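Local coordinates for protein putative oxidoreductase (PDB 3E82) that is a putative oxidoreductase of the Gfo/Idh/MocA family that probably binds a nicotinamide dinucleotide cofactor through its Rossmann-fold domain, at residues V148-S153 with A223-H229; V198-I202 with W214-V218. All blocks are in the same frame, centred on the assembly; numbering follows the deposited sequence.

Contact 1. Residues V148-S153 with A223-H229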
ATOM      1  N   VAL B 148     -15.060  -2.775   8.024  1.00 17.88           N
ATOM      2  CA  VAL B 148     -13.919  -2.552   7.130  1.00 18.32           C
ATOM      3  C   VAL B 148     -12.794  -1.822   7.869  1.00 17.48           C
ATOM      4  O   VAL B 148     -13.039  -0.843   8.574  1.00 17.00           O
ATOM      5  CB  VAL B 148     -14.329  -1.731   5.882  1.00 19.31           C
ATOM      6  CG1 VAL B 148     -13.090  -1.346   5.072  1.00 17.46           C
ATOM      7  CG2 VAL B 148     -15.279  -2.548   5.018  1.00 20.62           C
ATOM      8  N   LYS B 149     -11.563  -2.302   7.699  1.00 15.48           N
ATOM      9  CA  LYS B 149     -10.416  -1.709   8.371  1.00 16.78           C
ATOM     10  C   LYS B 149      -9.324  -1.252   7.406  1.00 16.47           C
ATOM     11  O   LYS B 149      -8.565  -0.325   7.710  1.00 14.02           O
ATOM     12  CB  LYS B 149      -9.840  -2.706   9.395  1.00 17.82           C
ATOM     13  CG  LYS B 149     -10.779  -2.963  10.581  1.00 20.37           C
ATOM     14  CD  LYS B 149     -11.091  -1.647  11.280  1.00 25.04           C
ATOM     15  CE  LYS B 149     -12.363  -1.712  12.115  1.00 28.15           C
ATOM     16  NZ  LYS B 149     -12.225  -2.601  13.286  1.00 28.04           N
ATOM     17  N   HIS B 150      -9.267  -1.896   6.242  1.00 16.51           N
ATOM     18  CA  HIS B 150      -8.267  -1.597   5.222  1.00 17.95           C
ATOM     19  C   HIS B 150      -8.883  -1.757   3.827  1.00 18.62           C
ATOM     20  O   HIS B 150      -9.202  -2.868   3.393  1.00 18.91           O
ATOM     21  CB  HIS B 150      -7.063  -2.544   5.403  1.00 18.92           C
ATOM     22  CG  HIS B 150      -5.983  -2.384   4.372  1.00 17.99           C
ATOM     23  ND1 HIS B 150      -4.666  -2.151   4.708  1.00 18.16           N
ATOM     24  CD2 HIS B 150      -6.015  -2.463   3.020  1.00 17.59           C
ATOM     25  CE1 HIS B 150      -3.935  -2.094   3.609  1.00 18.73           C
ATOM     26  NE2 HIS B 150      -4.730  -2.280   2.570  1.00 19.71           N
ATOM     27  N   PHE B 151      -9.051  -0.629   3.138  1.00 18.14           N
ATOM     28  CA  PHE B 151      -9.630  -0.583   1.795  1.00 16.25           C
ATOM     29  C   PHE B 151      -8.531  -0.126   0.836  1.00 16.67           C
ATOM     30  O   PHE B 151      -7.990   0.976   0.973  1.00 16.28           O
ATOM     31  CB  PHE B 151     -10.797   0.409   1.779  1.00 17.08           C
ATOM     32  CG  PHE B 151     -11.484   0.544   0.439  1.00 18.92           C
ATOM     33  CD1 PHE B 151     -12.585  -0.249   0.118  1.00 17.70           C
ATOM     34  CD2 PHE B 151     -11.067   1.504  -0.475  1.00 15.48           C
ATOM     35  CE1 PHE B 151     -13.257  -0.078  -1.087  1.00 17.65           C
ATOM     36  CE2 PHE B 151     -11.735   1.681  -1.684  1.00 15.53           C
ATOM     37  CZ  PHE B 151     -12.828   0.893  -1.988  1.00 14.89           C
ATOM     38  N   GLU B 152      -8.192  -0.979  -0.126  1.00 16.87           N
ATOM     39  CA  GLU B 152      -7.134  -0.666  -1.078  1.00 16.91           C
ATOM     40  C   GLU B 152      -7.641  -0.739  -2.517  1.00 17.66           C
ATOM     41  O   GLU B 152      -8.217  -1.751  -2.939  1.00 16.61           O
ATOM     42  CB  GLU B 152      -5.962  -1.631  -0.878  1.00 18.18           C
ATOM     43  CG  GLU B 152      -4.702  -1.211  -1.592  1.00 19.13           C
ATOM     44  CD  GLU B 152      -3.492  -1.981  -1.126  1.00 20.29           C
ATOM     45  OE1 GLU B 152      -3.515  -2.494   0.016  1.00 19.68           O
ATOM     46  OE2 GLU B 152      -2.513  -2.053  -1.899  1.00 18.85           O
ATOM     47  N   SER B 153      -7.407   0.341  -3.260  1.00 17.54           N
ATOM     48  CA  SER B 153      -7.846   0.469  -4.648  1.00 18.87           C
ATOM     49  C   SER B 153      -6.665   0.834  -5.540  1.00 20.00           C
ATOM     50  O   SER B 153      -5.927   1.788  -5.253  1.00 21.45           O
ATOM     51  CB  SER B 153      -8.938   1.545  -4.737  1.00 17.68           C
ATOM     52  OG  SER B 153      -9.384   1.735  -6.063  1.00 17.87           O
ATOM     53  N   ALA B 223     -11.565   5.144  12.136  1.00 20.32           N
ATOM     54  CA  ALA B 223     -11.437   3.728  12.452  1.00 21.47           C
ATOM     55  C   ALA B 223     -10.965   2.825  11.316  1.00 20.39           C
ATOM     56  O   ALA B 223     -11.115   1.609  11.396  1.00 20.01           O
ATOM     57  CB  ALA B 223     -12.768   3.196  13.020  1.00 21.04           C
ATOM     58  N   HIS B 224     -10.428   3.403  10.250  1.00 18.61           N
ATOM     59  CA  HIS B 224      -9.918   2.569   9.172  1.00 17.38           C
ATOM     60  C   HIS B 224      -9.040   3.343   8.209  1.00 17.41           C
ATOM     61  O   HIS B 224      -8.976   4.578   8.259  1.00 16.25           O
ATOM     62  CB  HIS B 224     -11.058   1.857   8.429  1.00 16.01           C
ATOM     63  CG  HIS B 224     -11.797   2.718   7.451  1.00 18.14           C
ATOM     64  ND1 HIS B 224     -12.745   3.642   7.836  1.00 18.12           N
ATOM     65  CD2 HIS B 224     -11.761   2.758   6.099  1.00 17.23           C
ATOM     66  CE1 HIS B 224     -13.265   4.209   6.762  1.00 19.25           C
ATOM     67  NE2 HIS B 224     -12.684   3.691   5.695  1.00 19.29           N
ATOM     68  N   LYS B 225      -8.362   2.609   7.334  1.00 18.37           N
ATOM     69  CA  LYS B 225      -7.447   3.206   6.370  1.00 16.60           C
ATOM     70  C   LYS B 225      -7.843   2.927   4.927  1.00 18.12           C
ATOM     71  O   LYS B 225      -8.373   1.860   4.601  1.00 16.35           O
ATOM     72  CB  LYS B 225      -6.026   2.669   6.600  1.00 18.92           C
ATOM     73  CG  LYS B 225      -5.471   2.889   8.008  1.00 16.37           C
ATOM     74  CD  LYS B 225      -5.224   4.372   8.291  1.00 18.87           C
ATOM     75  CE  LYS B 225      -4.627   4.575   9.687  1.00 18.77           C
ATOM     76  NZ  LYS B 225      -4.346   6.000  10.005  1.00 15.50           N
ATOM     77  N   VAL B 226      -7.568   3.901   4.068  1.00 17.26           N
ATOM     78  CA  VAL B 226      -7.849   3.784   2.647  1.00 16.97           C
ATOM     79  C   VAL B 226      -6.553   4.057   1.896  1.00 18.18           C
ATOM     80  O   VAL B 226      -5.893   5.078   2.110  1.00 17.34           O
ATOM     81  CB  VAL B 226      -8.932   4.795   2.199  1.00 18.55           C
ATOM     82  CG1 VAL B 226      -8.918   4.944   0.670  1.00 17.99           C
ATOM     83  CG2 VAL B 226     -10.314   4.309   2.661  1.00 14.57           C
ATOM     84  N   ILE B 227      -6.178   3.121   1.034  1.00 17.94           N
ATOM     85  CA  ILE B 227      -4.969   3.256   0.241  1.00 17.95           C
ATOM     86  C   ILE B 227      -5.332   3.271  -1.240  1.00 18.62           C
ATOM     87  O   ILE B 227      -5.979   2.345  -1.741  1.00 16.81           O
ATOM     88  CB  ILE B 227      -3.992   2.091   0.501  1.00 19.97           C
ATOM     89  CG1 ILE B 227      -3.471   2.159   1.939  1.00 19.35           C
ATOM     90  CG2 ILE B 227      -2.827   2.164  -0.476  1.00 18.80           C
ATOM     91  CD1 ILE B 227      -2.533   1.007   2.300  1.00 22.67           C
ATOM     92  N   LEU B 228      -4.924   4.336  -1.926  1.00 18.18           N
ATOM     93  CA  LEU B 228      -5.183   4.491  -3.354  1.00 18.57           C
ATOM     94  C   LEU B 228      -3.814   4.453  -4.007  1.00 18.10           C
ATOM     95  O   LEU B 228      -2.922   5.213  -3.624  1.00 18.19           O
ATOM     96  CB  LEU B 228      -5.872   5.832  -3.618  1.00 16.63           C
ATOM     97  CG  LEU B 228      -7.130   6.130  -2.792  1.00 15.56           C
ATOM     98  CD1 LEU B 228      -7.728   7.462  -3.255  1.00 12.13           C
ATOM     99  CD2 LEU B 228      -8.160   5.008  -2.951  1.00 11.75           C
ATOM    100  N   HIS B 229      -3.639   3.570  -4.984  1.00 19.06           N
ATOM    101  CA  HIS B 229      -2.334   3.416  -5.625  1.00 19.25           C
ATOM    102  C   HIS B 229      -2.390   3.384  -7.151  1.00 19.06           C
ATOM    103  O   HIS B 229      -3.167   2.635  -7.738  1.00 17.85           O
ATOM    104  CB  HIS B 229      -1.669   2.131  -5.111  1.00 20.19           C
ATOM    105  CG  HIS B 229      -0.246   1.962  -5.550  1.00 20.95           C
ATOM    106  ND1 HIS B 229       0.816   2.495  -4.850  1.00 20.50           N
ATOM    107  CD2 HIS B 229       0.285   1.370  -6.647  1.00 19.13           C
ATOM    108  CE1 HIS B 229       1.940   2.240  -5.498  1.00 19.84           C
ATOM    109  NE2 HIS B 229       1.645   1.558  -6.591  1.00 19.41           N
TER
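I227 packs against H150 and E152 of the neighbouring parallel strand. Its CB lies 4.0 Å from E152 CG, and I227 CG2 also reaches E152 CG. The two side chains run side by side on one face of the sheet. CG1 of I227 is anti to its carbonyl carbon (chi1 -66°), and the extended chain then carries CD1 back to the H150 ring. There I227 CD1 stops 3.6 Å from H150 CE1. H150 and E152 are two residues apart on one strand, so they share this face. H150 NE2 donates to E152 OE1 at 2.8 Å, in the plane of the imidazole and on the anti lone pair of the carboxylate. E152 OE2 is bonded to H154, and H150 ND1 accepts the indole N-H (NE1) of W214 of the second subunit. F151, V226, S153 and L228 occupy the other face, where helix 176-192 covers them. Five backbone bonds join the strands, among them I227 N to F151 O at 2.8 Å. K149 and H150 both face H244 in a classic beta bulge on the far side of 148-153. H150 donates from NE2 and accepts at ND1, which fits a neutral imidazole protonated at NE2 and held against rotation.

Contact 2. Residues V198-I202 with W214-V218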
ATOM      1  N   VAL B 198      -5.167  13.419   4.750  1.00 18.79           N
ATOM      2  CA  VAL B 198      -4.657  12.805   3.531  1.00 18.65           C
ATOM      3  C   VAL B 198      -3.140  12.838   3.524  1.00 19.37           C
ATOM      4  O   VAL B 198      -2.526  13.863   3.824  1.00 19.96           O
ATOM      5  CB  VAL B 198      -5.182  13.555   2.273  1.00 17.22           C
ATOM      6  CG1 VAL B 198      -4.583  12.961   1.020  1.00 16.10           C
ATOM      7  CG2 VAL B 198      -6.699  13.479   2.214  1.00 17.80           C
ATOM      8  N   GLN B 199      -2.533  11.710   3.186  1.00 20.60           N
ATOM      9  CA  GLN B 199      -1.086  11.630   3.132  1.00 19.54           C
ATOM     10  C   GLN B 199      -0.727  11.172   1.723  1.00 20.11           C
ATOM     11  O   GLN B 199      -1.343  10.255   1.182  1.00 20.33           O
ATOM     12  CB  GLN B 199      -0.583  10.645   4.196  1.00 21.07           C
ATOM     13  CG  GLN B 199       0.913  10.652   4.428  1.00 23.62           C
ATOM     14  CD  GLN B 199       1.654   9.802   3.420  1.00 26.05           C
ATOM     15  OE1 GLN B 199       1.222   8.689   3.113  1.00 26.64           O
ATOM     16  NE2 GLN B 199       2.783  10.308   2.907  1.00 24.50           N
ATOM     17  N   GLY B 200       0.258  11.820   1.117  1.00 18.90           N
ATOM     18  CA  GLY B 200       0.622  11.442  -0.232  1.00 18.20           C
ATOM     19  C   GLY B 200       2.101  11.299  -0.530  1.00 17.31           C
ATOM     20  O   GLY B 200       2.941  11.978   0.053  1.00 17.36           O
ATOM     21  N   ASN B 201       2.402  10.409  -1.466  1.00 17.68           N
ATOM     22  CA  ASN B 201       3.769  10.156  -1.903  1.00 17.46           C
ATOM     23  C   ASN B 201       3.642   9.971  -3.413  1.00 19.22           C
ATOM     24  O   ASN B 201       3.112   8.953  -3.879  1.00 18.80           O
ATOM     25  CB  ASN B 201       4.304   8.884  -1.248  1.00 16.17           C
ATOM     26  CG  ASN B 201       5.812   8.765  -1.349  1.00 17.38           C
ATOM     27  OD1 ASN B 201       6.421   9.154  -2.356  1.00 18.60           O
ATOM     28  ND2 ASN B 201       6.426   8.219  -0.311  1.00 16.77           N
ATOM     29  N   ILE B 202       4.101  10.971  -4.168  1.00 18.83           N
ATOM     30  CA  ILE B 202       4.010  10.955  -5.631  1.00 21.19           C
ATOM     31  C   ILE B 202       5.406  11.039  -6.260  1.00 21.14           C
ATOM     32  O   ILE B 202       6.238  11.846  -5.847  1.00 21.24           O
ATOM     33  CB  ILE B 202       3.124  12.146  -6.126  1.00 21.94           C
ATOM     34  CG1 ILE B 202       1.744  12.067  -5.467  1.00 22.74           C
ATOM     35  CG2 ILE B 202       2.950  12.096  -7.641  1.00 22.88           C
ATOM     36  CD1 ILE B 202       0.836  13.238  -5.795  1.00 21.13           C
ATOM     37  N   TRP B 214       3.911   7.167 -10.455  1.00 20.74           N
ATOM     38  CA  TRP B 214       3.746   6.348  -9.265  1.00 20.45           C
ATOM     39  C   TRP B 214       3.107   7.251  -8.225  1.00 19.78           C
ATOM     40  O   TRP B 214       3.660   8.294  -7.871  1.00 20.11           O
ATOM     41  CB  TRP B 214       5.104   5.859  -8.761  1.00 18.28           C
ATOM     42  CG  TRP B 214       5.046   4.857  -7.630  1.00 16.79           C
ATOM     43  CD1 TRP B 214       5.061   3.490  -7.739  1.00 16.00           C
ATOM     44  CD2 TRP B 214       5.068   5.147  -6.228  1.00 15.88           C
ATOM     45  NE1 TRP B 214       5.104   2.916  -6.493  1.00 14.78           N
ATOM     46  CE2 TRP B 214       5.109   3.909  -5.546  1.00 16.46           C
ATOM     47  CE3 TRP B 214       5.061   6.332  -5.480  1.00 12.98           C
ATOM     48  CZ2 TRP B 214       5.146   3.822  -4.152  1.00 15.04           C
ATOM     49  CZ3 TRP B 214       5.096   6.247  -4.092  1.00 14.44           C
ATOM     50  CH2 TRP B 214       5.138   4.998  -3.444  1.00 15.45           C
ATOM     51  N   ALA B 215       1.936   6.859  -7.748  1.00 18.59           N
ATOM     52  CA  ALA B 215       1.244   7.653  -6.749  1.00 17.85           C
ATOM     53  C   ALA B 215       0.697   6.721  -5.693  1.00 16.85           C
ATOM     54  O   ALA B 215      -0.056   5.791  -5.984  1.00 17.63           O
ATOM     55  CB  ALA B 215       0.121   8.450  -7.389  1.00 18.00           C
ATOM     56  N   HIS B 216       1.095   6.980  -4.461  1.00 17.04           N
ATOM     57  CA  HIS B 216       0.665   6.179  -3.342  1.00 15.29           C
ATOM     58  C   HIS B 216       0.070   7.141  -2.331  1.00 15.75           C
ATOM     59  O   HIS B 216       0.793   7.883  -1.664  1.00 16.83           O
ATOM     60  CB  HIS B 216       1.867   5.448  -2.764  1.00 14.80           C
ATOM     61  CG  HIS B 216       1.493   4.342  -1.839  1.00 13.57           C
ATOM     62  ND1 HIS B 216       1.634   4.440  -0.475  1.00 16.37           N
ATOM     63  CD2 HIS B 216       0.907   3.148  -2.075  1.00 11.67           C
ATOM     64  CE1 HIS B 216       1.146   3.353   0.091  1.00 13.42           C
ATOM     65  NE2 HIS B 216       0.698   2.552  -0.857  1.00 16.27           N
ATOM     66  N   VAL B 217      -1.255   7.114  -2.218  1.00 15.25           N
ATOM     67  CA  VAL B 217      -1.980   8.017  -1.333  1.00 15.06           C
ATOM     68  C   VAL B 217      -2.813   7.303  -0.284  1.00 14.99           C
ATOM     69  O   VAL B 217      -3.530   6.353  -0.590  1.00 16.71           O
ATOM     70  CB  VAL B 217      -2.909   8.923  -2.159  1.00 14.99           C
ATOM     71  CG1 VAL B 217      -3.729   9.825  -1.247  1.00 12.90           C
ATOM     72  CG2 VAL B 217      -2.074   9.735  -3.148  1.00 15.92           C
ATOM     73  N   VAL B 218      -2.728   7.786   0.953  1.00 14.48           N
ATOM     74  CA  VAL B 218      -3.470   7.192   2.059  1.00 14.16           C
ATOM     75  C   VAL B 218      -4.468   8.170   2.649  1.00 15.31           C
ATOM     76  O   VAL B 218      -4.112   9.294   3.005  1.00 15.29           O
ATOM     77  CB  VAL B 218      -2.525   6.731   3.197  1.00 13.02           C
ATOM     78  CG1 VAL B 218      -3.337   6.124   4.329  1.00 13.07           C
ATOM     79  CG2 VAL B 218      -1.521   5.713   2.664  1.00 13.08           C
TER
HETATM   80  O   HOH W   1       1.878   7.660   0.878  1.00 15.79           O
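W214 turns the edge of its indole toward N201 on the antiparallel strand. The amide of N201 stands almost upright to the ring, with the planes 84° apart. N201 CG lies in the indole plane, beside W214 CZ3. From that same ring atom N201 OD1 is 3.6 Å away and N201 O 3.4 Å. The CB of W214 does not lead across to 198-202. Its CG is anti to the backbone N (chi1 -173°), and the six-membered ring swings back toward N201. The amide is held from outside: in the second subunit, K225 bonds OD1 and N220 bonds ND2. H216, on the same face, meets its own copy in that subunit.

Further along this face Q199 OE1 passes V218 CG2 at 4.1 Å. A water lies 2.8 Å from H216 O and donates to it; its contact with Q199 OE1 is unusually short, so the bridge to that side chain is doubtful. On the opposite face V198 CG1 meets V217 CG1 at 4.0 Å, under helix 320-339. Q199 and V218 form a hydrogen-bonded pair, with V218 N to Q199 O at 2.8 Å. The bond from N201 N to H216 O is more bent, 136° at the hydrogen. This is an antiparallel beta hairpin at the border of the C-terminal alpha/beta domain's sheet. Helices pack on one face of that sheet, and the second subunit on the other.

In the fold
The Rossmann-type parallel sheet comes first in the chain, and both contacts follow it in the C-terminal alpha/beta domain. Strand 148-156 enters the mixed sheet. The chain then passes through helix 176-192 to strand 197-203. Contact 2 closes a short loop when 214-220 returns beside 197-203. The chain turns again into 225-231, which reaches 148-156 and closes the longer loop of contact 1. Contact 2 therefore lies wholly within the span of contact 1. Strands 214-220 and 225-231 are neighbours, and L228 N probably bonds V217 O. Together the contacts order four strands as 197-203, 214-220, 225-231, 148-156. Both contacts also touch the second subunit.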